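Local coordinates for sister chromatid cohesion protein (Chaetomium thermophilum, PDB 5T8V), which probably acts as a cohesin loader that binds chromatin, and is represented here by its C-terminal HEAT-repeat fragment, at residues K21-A26 / A56-K61; F28-R33 / S39-A44. All blocks are in the same frame, centred on the assembly; numbering follows the deposited sequence.

Both contacts use helix 9-36, near the N-terminal end of this elongated chain. Contact 1 pairs the middle of the helix with the start of helix 56-71. Contact 2 lies further along the helix and packs it against the loop that follows it. In sequence, contact 2 falls between the two segments of contact 1. Their centres are about 11 Å apart, and both lie far out from the chain centre, at about 74 and 81 Å. M43 of contact 2 packs against both Y23 and T58 of contact 1. M43 CE is 4.1 Å from Y23 OH.

Contact 1 of 2, residues K21-A26 / A56-K61; sequences KAYLQA and APTQTK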
ATOM      1  N   LYS A  21      44.614 -52.376  35.649  1.00 58.11           N
ATOM      2  CA  LYS A  21      45.419 -53.593  35.610  1.00 60.67           C
ATOM      3  C   LYS A  21      44.648 -54.767  36.199  1.00 61.05           C
ATOM      4  O   LYS A  21      44.578 -55.846  35.597  1.00 61.41           O
ATOM      5  CB  LYS A  21      46.737 -53.384  36.358  1.00 63.49           C
ATOM      6  CG  LYS A  21      47.764 -52.558  35.597  1.00 63.79           C
ATOM      7  CD  LYS A  21      49.170 -52.780  36.142  1.00 68.02           C
ATOM      8  CE  LYS A  21      50.192 -51.933  35.401  1.00 69.19           C
ATOM      9  NZ  LYS A  21      51.589 -52.420  35.595  1.00 72.79           N
ATOM     10  N   ALA A  22      44.050 -54.571  37.376  1.00 44.22           N
ATOM     11  CA  ALA A  22      43.294 -55.638  38.022  1.00 43.95           C
ATOM     12  C   ALA A  22      42.159 -56.116  37.126  1.00 41.66           C
ATOM     13  O   ALA A  22      42.061 -57.307  36.801  1.00 42.56           O
ATOM     14  CB  ALA A  22      42.755 -55.153  39.368  1.00 44.19           C
ATOM     15  N   TYR A  23      41.286 -55.196  36.711  1.00 56.66           N
ATOM     16  CA  TYR A  23      40.169 -55.580  35.855  1.00 53.84           C
ATOM     17  C   TYR A  23      40.661 -56.263  34.585  1.00 52.46           C
ATOM     18  O   TYR A  23      40.054 -57.233  34.116  1.00 50.37           O
ATOM     19  CB  TYR A  23      39.327 -54.355  35.505  1.00 53.99           C
ATOM     20  CG  TYR A  23      37.944 -54.719  35.030  1.00 54.51           C
ATOM     21  CD1 TYR A  23      37.752 -55.334  33.801  1.00 54.18           C
ATOM     22  CD2 TYR A  23      36.831 -54.460  35.817  1.00 55.62           C
ATOM     23  CE1 TYR A  23      36.494 -55.678  33.368  1.00 53.72           C
ATOM     24  CE2 TYR A  23      35.567 -54.799  35.391  1.00 55.38           C
ATOM     25  CZ  TYR A  23      35.405 -55.406  34.165  1.00 54.27           C
ATOM     26  OH  TYR A  23      34.148 -55.749  33.735  1.00 53.42           O
ATOM     27  N   LEU A  24      41.759 -55.767  34.016  1.00 49.23           N
ATOM     28  CA  LEU A  24      42.317 -56.358  32.805  1.00 48.93           C
ATOM     29  C   LEU A  24      42.694 -57.817  33.037  1.00 51.75           C
ATOM     30  O   LEU A  24      42.314 -58.703  32.261  1.00 50.74           O
ATOM     31  CB  LEU A  24      43.533 -55.548  32.359  1.00 49.74           C
ATOM     32  CG  LEU A  24      44.069 -55.763  30.946  1.00 49.58           C
ATOM     33  CD1 LEU A  24      43.171 -55.077  29.929  1.00 46.71           C
ATOM     34  CD2 LEU A  24      45.495 -55.239  30.846  1.00 51.60           C
ATOM     35  N   GLN A  25      43.446 -58.085  34.109  1.00 65.28           N
ATOM     36  CA  GLN A  25      43.812 -59.462  34.427  1.00 69.55           C
ATOM     37  C   GLN A  25      42.573 -60.323  34.632  1.00 66.52           C
ATOM     38  O   GLN A  25      42.499 -61.448  34.122  1.00 66.36           O
ATOM     39  CB  GLN A  25      44.701 -59.496  35.671  1.00 74.94           C
ATOM     40  CG  GLN A  25      46.032 -58.772  35.506  1.00 79.09           C
ATOM     41  CD  GLN A  25      46.858 -59.315  34.355  1.00 81.29           C
ATOM     42  OE1 GLN A  25      46.841 -60.513  34.073  1.00 84.14           O
ATOM     43  NE2 GLN A  25      47.580 -58.430  33.676  1.00 80.03           N
ATOM     44  N   ALA A  26      41.586 -59.809  35.369  1.00 37.56           N
ATOM     45  CA  ALA A  26      40.347 -60.554  35.571  1.00 37.39           C
ATOM     46  C   ALA A  26      39.691 -60.905  34.241  1.00 35.36           C
ATOM     47  O   ALA A  26      39.141 -62.003  34.080  1.00 35.86           O
ATOM     48  CB  ALA A  26      39.387 -59.748  36.445  1.00 37.03           C
ATOM     49  N   ALA A  56      29.930 -57.555  26.212  1.00 36.33           N
ATOM     50  CA  ALA A  56      29.696 -56.118  26.109  1.00 36.18           C
ATOM     51  C   ALA A  56      29.848 -55.390  27.441  1.00 37.60           C
ATOM     52  O   ALA A  56      30.429 -54.291  27.447  1.00 39.28           O
ATOM     53  CB  ALA A  56      28.308 -55.863  25.511  1.00 35.64           C
ATOM     54  N   PRO A  57      29.366 -55.909  28.574  1.00 26.35           N
ATOM     55  CA  PRO A  57      29.494 -55.159  29.834  1.00 26.29           C
ATOM     56  C   PRO A  57      30.937 -55.034  30.295  1.00 26.98           C
ATOM     57  O   PRO A  57      31.386 -53.953  30.697  1.00 28.08           O
ATOM     58  CB  PRO A  57      28.656 -55.981  30.823  1.00 26.22           C
ATOM     59  CG  PRO A  57      27.781 -56.846  29.977  1.00 25.71           C
ATOM     60  CD  PRO A  57      28.577 -57.139  28.751  1.00 25.84           C
ATOM     61  N   THR A  58      31.677 -56.143  30.248  1.00 36.38           N
ATOM     62  CA  THR A  58      33.089 -56.086  30.606  1.00 37.69           C
ATOM     63  C   THR A  58      33.846 -55.143  29.679  1.00 36.43           C
ATOM     64  O   THR A  58      34.734 -54.404  30.123  1.00 39.94           O
ATOM     65  CB  THR A  58      33.707 -57.489  30.584  1.00 40.43           C
ATOM     66  OG1 THR A  58      35.124 -57.392  30.774  1.00 41.93           O
ATOM     67  CG2 THR A  58      33.439 -58.202  29.270  1.00 40.46           C
ATOM     68  N   GLN A  59      33.503 -55.144  28.390  1.00 26.61           N
ATOM     69  CA  GLN A  59      34.074 -54.159  27.478  1.00 24.53           C
ATOM     70  C   GLN A  59      33.757 -52.745  27.941  1.00 23.95           C
ATOM     71  O   GLN A  59      34.616 -51.859  27.888  1.00 23.80           O
ATOM     72  CB  GLN A  59      33.550 -54.385  26.059  1.00 23.43           C
ATOM     73  CG  GLN A  59      34.252 -55.498  25.298  1.00 24.15           C
ATOM     74  CD  GLN A  59      35.657 -55.118  24.878  1.00 24.34           C
ATOM     75  OE1 GLN A  59      36.198 -54.110  25.330  1.00 24.91           O
ATOM     76  NE2 GLN A  59      36.253 -55.921  24.004  1.00 24.06           N
ATOM     77  N   THR A  60      32.526 -52.516  28.404  1.00 23.00           N
ATOM     78  CA  THR A  60      32.160 -51.196  28.914  1.00 23.50           C
ATOM     79  C   THR A  60      33.078 -50.782  30.057  1.00 25.02           C
ATOM     80  O   THR A  60      33.698 -49.711  30.016  1.00 26.66           O
ATOM     81  CB  THR A  60      30.699 -51.196  29.373  1.00 23.17           C
ATOM     82  OG1 THR A  60      29.840 -51.404  28.247  1.00 22.64           O
ATOM     83  CG2 THR A  60      30.335 -49.879  30.039  1.00 20.00           C
ATOM     84  N   LYS A  61      33.179 -51.622  31.089  1.00 23.62           N
ATOM     85  CA  LYS A  61      34.006 -51.261  32.237  1.00 26.24           C
ATOM     86  C   LYS A  61      35.458 -51.038  31.824  1.00 26.22           C
ATOM     87  O   LYS A  61      36.104 -50.086  32.286  1.00 26.05           O
ATOM     88  CB  LYS A  61      33.904 -52.334  33.318  1.00 28.36           C
ATOM     89  CG  LYS A  61      32.531 -52.395  33.982  1.00 30.22           C
ATOM     90  CD  LYS A  61      32.615 -52.842  35.438  1.00 33.79           C
ATOM     91  CE  LYS A  61      31.857 -54.139  35.678  1.00 35.83           C
ATOM     92  NZ  LYS A  61      32.307 -54.819  36.927  1.00 38.70           N
TER
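Two nearly antiparallel helices, 9-36 and 56-71, meet here through Y23 on the first and T58 and K61 on the second. Their local axes are 11.0 Å apart at closest approach, and their directions differ by 158°. The gap is bridged almost wholly by the phenol of Y23. Its CG stands anti to the backbone N (chi1 -161°), and this sends the ring straight across to the first turn of the partner helix. There Y23 OH lies 3.3 Å from T58 CA. T58 OG1 meets the ring at its edge, near the ring plane, 3.4 Å from Y23 CE1. No hydrogen bond crosses between the segments.

The fragment belongs to a HEAT-repeat protein, built largely of antiparallel helices; here a short strand hairpin joins the two helices. The Y23 side chain also touches L62, one residue further along helix 56-71. K61 approaches from another direction, its chain at about a right angle to the tyrosine. K61 CB sits 3.5 Å from Y23 CZ. The chain bends at chi2 and chi3 and passes the CE2 side of the ring, with K61 CD 3.5 Å from Y23 CE2 and NZ at the ring edge, in its plane. With an alanine at Y23, the two helices are likely to lose their main bridge here, and the K61 chain its ring partner. L24 packs on helix 81-96, and Q59 OE1 is hydrogen-bonded to T132 OG1 of helix 120-136.

Contact 2 of 2, residues F28-R33 / S39-A44; sequences FQAVDR and SSNEMA
A30, V31 and R33 near the C-terminal end of helix 9-36 pack against N41, M43 and A44 in a helix-to-loop contact. The loop reverses the chain and leads into the short antiparallel hairpin of strands 44-46 and 52-54, at the edge of this HEAT-repeat fragment. The chain thus folds back on the helix it has just left. CA atoms come nearest at V31 and A44, 5.4 Å apart.

The apolar part is made of small groups. A30 CB rests 3.8 Å from M43 CB. A44 CB fits against the turn of the helix, 3.8 Å from A30 O and 4.0 Å from V31 CG2. Beyond A44, V31 also touches A52 and L54 of the second hairpin strand and Y85 and L89 of helix 81-96, so the buried valine sits between the hairpin and helix 81-96. The backbone of M43 bonds to that of A55, the residue between strand 52-54 and helix 56-71.

N41 provides the polar part. Its CG is anti to the backbone N (chi1 -172°), which sets the amide against the A30 carbonyl. N41 ND2 makes a weak hydrogen bond of 3.3 Å to A30 O, with an N-H...O angle of 157°. The side chain of R33 bends at chi3 and crosses the asparagine at about a right angle. Both groups are donors where they meet, no hydrogen bond joins them, and their closeness is doubtful at 2.80 Å resolution. The guanidinium is tilted 54° from the amide plane, and N41 ND2 lies over the centre of one guanidinium face.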
ATOM      1  N   PHE A  28      41.269 -61.239  31.231  1.00 53.26           N
ATOM      2  CA  PHE A  28      42.069 -62.206  30.485  1.00 52.81           C
ATOM      3  C   PHE A  28      41.933 -63.609  31.066  1.00 55.23           C
ATOM      4  O   PHE A  28      41.763 -64.580  30.318  1.00 56.37           O
ATOM      5  CB  PHE A  28      43.534 -61.766  30.460  1.00 52.77           C
ATOM      6  CG  PHE A  28      43.776 -60.486  29.699  1.00 49.91           C
ATOM      7  CD1 PHE A  28      42.798 -59.946  28.877  1.00 47.12           C
ATOM      8  CD2 PHE A  28      44.986 -59.827  29.806  1.00 50.68           C
ATOM      9  CE1 PHE A  28      43.023 -58.778  28.182  1.00 45.58           C
ATOM     10  CE2 PHE A  28      45.215 -58.659  29.112  1.00 49.66           C
ATOM     11  CZ  PHE A  28      44.234 -58.134  28.300  1.00 47.32           C
ATOM     12  N   GLN A  29      41.998 -63.745  32.391  1.00 59.70           N
ATOM     13  CA  GLN A  29      41.804 -65.068  32.977  1.00 63.04           C
ATOM     14  C   GLN A  29      40.350 -65.514  32.889  1.00 62.87           C
ATOM     15  O   GLN A  29      40.081 -66.719  32.943  1.00 67.32           O
ATOM     16  CB  GLN A  29      42.292 -65.093  34.427  1.00 65.75           C
ATOM     17  CG  GLN A  29      41.556 -64.175  35.384  1.00 65.97           C
ATOM     18  CD  GLN A  29      42.328 -63.964  36.678  1.00 68.80           C
ATOM     19  OE1 GLN A  29      43.418 -64.509  36.857  1.00 70.99           O
ATOM     20  NE2 GLN A  29      41.766 -63.173  37.585  1.00 68.56           N
ATOM     21  N   ALA A  30      39.410 -64.575  32.742  1.00 47.35           N
ATOM     22  CA  ALA A  30      38.043 -64.956  32.404  1.00 43.84           C
ATOM     23  C   ALA A  30      37.984 -65.583  31.016  1.00 41.31           C
ATOM     24  O   ALA A  30      37.252 -66.555  30.798  1.00 41.70           O
ATOM     25  CB  ALA A  30      37.119 -63.740  32.484  1.00 41.28           C
ATOM     26  N   VAL A  31      38.753 -65.044  30.067  1.00 34.90           N
ATOM     27  CA  VAL A  31      38.845 -65.661  28.747  1.00 34.72           C
ATOM     28  C   VAL A  31      39.485 -67.039  28.855  1.00 37.37           C
ATOM     29  O   VAL A  31      39.017 -68.008  28.242  1.00 37.97           O
ATOM     30  CB  VAL A  31      39.625 -64.747  27.781  1.00 33.44           C
ATOM     31  CG1 VAL A  31      39.860 -65.441  26.444  1.00 33.75           C
ATOM     32  CG2 VAL A  31      38.877 -63.440  27.567  1.00 30.96           C
ATOM     33  N   ASP A  32      40.564 -67.153  29.634  1.00 39.36           N
ATOM     34  CA  ASP A  32      41.194 -68.455  29.834  1.00 42.22           C
ATOM     35  C   ASP A  32      40.187 -69.470  30.357  1.00 43.34           C
ATOM     36  O   ASP A  32      40.099 -70.594  29.851  1.00 44.75           O
ATOM     37  CB  ASP A  32      42.376 -68.328  30.798  1.00 44.19           C
ATOM     38  CG  ASP A  32      43.613 -67.757  30.136  1.00 44.12           C
ATOM     39  OD1 ASP A  32      43.892 -68.123  28.976  1.00 44.07           O
ATOM     40  OD2 ASP A  32      44.308 -66.944  30.779  1.00 44.30           O
ATOM     41  N   ARG A  33      39.416 -69.087  31.377  1.00 61.52           N
ATOM     42  CA  ARG A  33      38.404 -69.989  31.917  1.00 63.71           C
ATOM     43  C   ARG A  33      37.354 -70.326  30.867  1.00 62.18           C
ATOM     44  O   ARG A  33      36.870 -71.461  30.804  1.00 62.89           O
ATOM     45  CB  ARG A  33      37.746 -69.360  33.142  1.00 65.35           C
ATOM     46  CG  ARG A  33      36.840 -70.302  33.917  1.00 69.25           C
ATOM     47  CD  ARG A  33      35.786 -69.530  34.687  1.00 70.10           C
ATOM     48  NE  ARG A  33      36.339 -68.336  35.323  1.00 71.06           N
ATOM     49  CZ  ARG A  33      35.609 -67.395  35.912  1.00 70.54           C
ATOM     50  NH1 ARG A  33      34.286 -67.498  35.953  1.00 69.89           N
ATOM     51  NH2 ARG A  33      36.204 -66.344  36.460  1.00 70.12           N
ATOM     52  N   SER A  39      32.312 -73.321  27.878  1.00 61.38           N
ATOM     53  CA  SER A  39      31.092 -72.569  28.133  1.00 61.17           C
ATOM     54  C   SER A  39      31.421 -71.089  28.262  1.00 62.20           C
ATOM     55  O   SER A  39      32.561 -70.705  28.536  1.00 63.11           O
ATOM     56  CB  SER A  39      30.388 -73.054  29.404  1.00 62.12           C
ATOM     57  OG  SER A  39      31.192 -72.815  30.546  1.00 62.90           O
ATOM     58  N   SER A  40      30.399 -70.258  28.069  1.00 49.48           N
ATOM     59  CA  SER A  40      30.564 -68.814  28.166  1.00 48.84           C
ATOM     60  C   SER A  40      30.660 -68.398  29.628  1.00 48.56           C
ATOM     61  O   SER A  40      29.863 -68.834  30.464  1.00 50.21           O
ATOM     62  CB  SER A  40      29.400 -68.095  27.486  1.00 48.71           C
ATOM     63  OG  SER A  40      29.391 -68.352  26.093  1.00 49.69           O
ATOM     64  N   ASN A  41      31.641 -67.558  29.934  1.00 75.99           N
ATOM     65  CA  ASN A  41      31.874 -67.098  31.292  1.00 76.13           C
ATOM     66  C   ASN A  41      31.018 -65.866  31.587  1.00 72.21           C
ATOM     67  O   ASN A  41      30.395 -65.279  30.700  1.00 70.19           O
ATOM     68  CB  ASN A  41      33.362 -66.796  31.487  1.00 77.19           C
ATOM     69  CG  ASN A  41      33.719 -66.502  32.929  1.00 79.97           C
ATOM     70  OD1 ASN A  41      32.900 -66.673  33.832  1.00 82.06           O
ATOM     71  ND2 ASN A  41      34.950 -66.063  33.152  1.00 81.26           N
ATOM     72  N   GLU A  42      30.980 -65.485  32.867  1.00 75.75           N
ATOM     73  CA  GLU A  42      30.262 -64.278  33.263  1.00 74.91           C
ATOM     74  C   GLU A  42      30.805 -63.042  32.558  1.00 70.07           C
ATOM     75  O   GLU A  42      30.064 -62.077  32.341  1.00 66.77           O
ATOM     76  CB  GLU A  42      30.344 -64.103  34.781  1.00 79.28           C
ATOM     77  CG  GLU A  42      29.743 -62.803  35.305  1.00 80.73           C
ATOM     78  CD  GLU A  42      29.862 -62.674  36.812  1.00 84.96           C
ATOM     79  OE1 GLU A  42      30.029 -63.712  37.490  1.00 86.69           O
ATOM     80  OE2 GLU A  42      29.796 -61.534  37.320  1.00 85.68           O
ATOM     81  N   MET A  43      32.088 -63.049  32.200  1.00 50.74           N
ATOM     82  CA  MET A  43      32.728 -61.933  31.513  1.00 45.81           C
ATOM     83  C   MET A  43      33.038 -62.221  30.053  1.00 42.01           C
ATOM     84  O   MET A  43      32.912 -61.328  29.215  1.00 40.69           O
ATOM     85  CB  MET A  43      34.029 -61.550  32.228  1.00 46.38           C
ATOM     86  CG  MET A  43      33.825 -60.844  33.559  1.00 46.40           C
ATOM     87  SD  MET A  43      35.381 -60.477  34.393  1.00 46.54           S
ATOM     88  CE  MET A  43      34.836 -59.309  35.637  1.00 46.30           C
ATOM     89  N   ALA A  44      33.437 -63.445  29.726  1.00 29.14           N
ATOM     90  CA  ALA A  44      33.823 -63.806  28.371  1.00 28.65           C
ATOM     91  C   ALA A  44      32.720 -64.610  27.688  1.00 28.66           C
ATOM     92  O   ALA A  44      31.778 -65.096  28.317  1.00 29.38           O
ATOM     93  CB  ALA A  44      35.131 -64.602  28.382  1.00 30.34           C
TER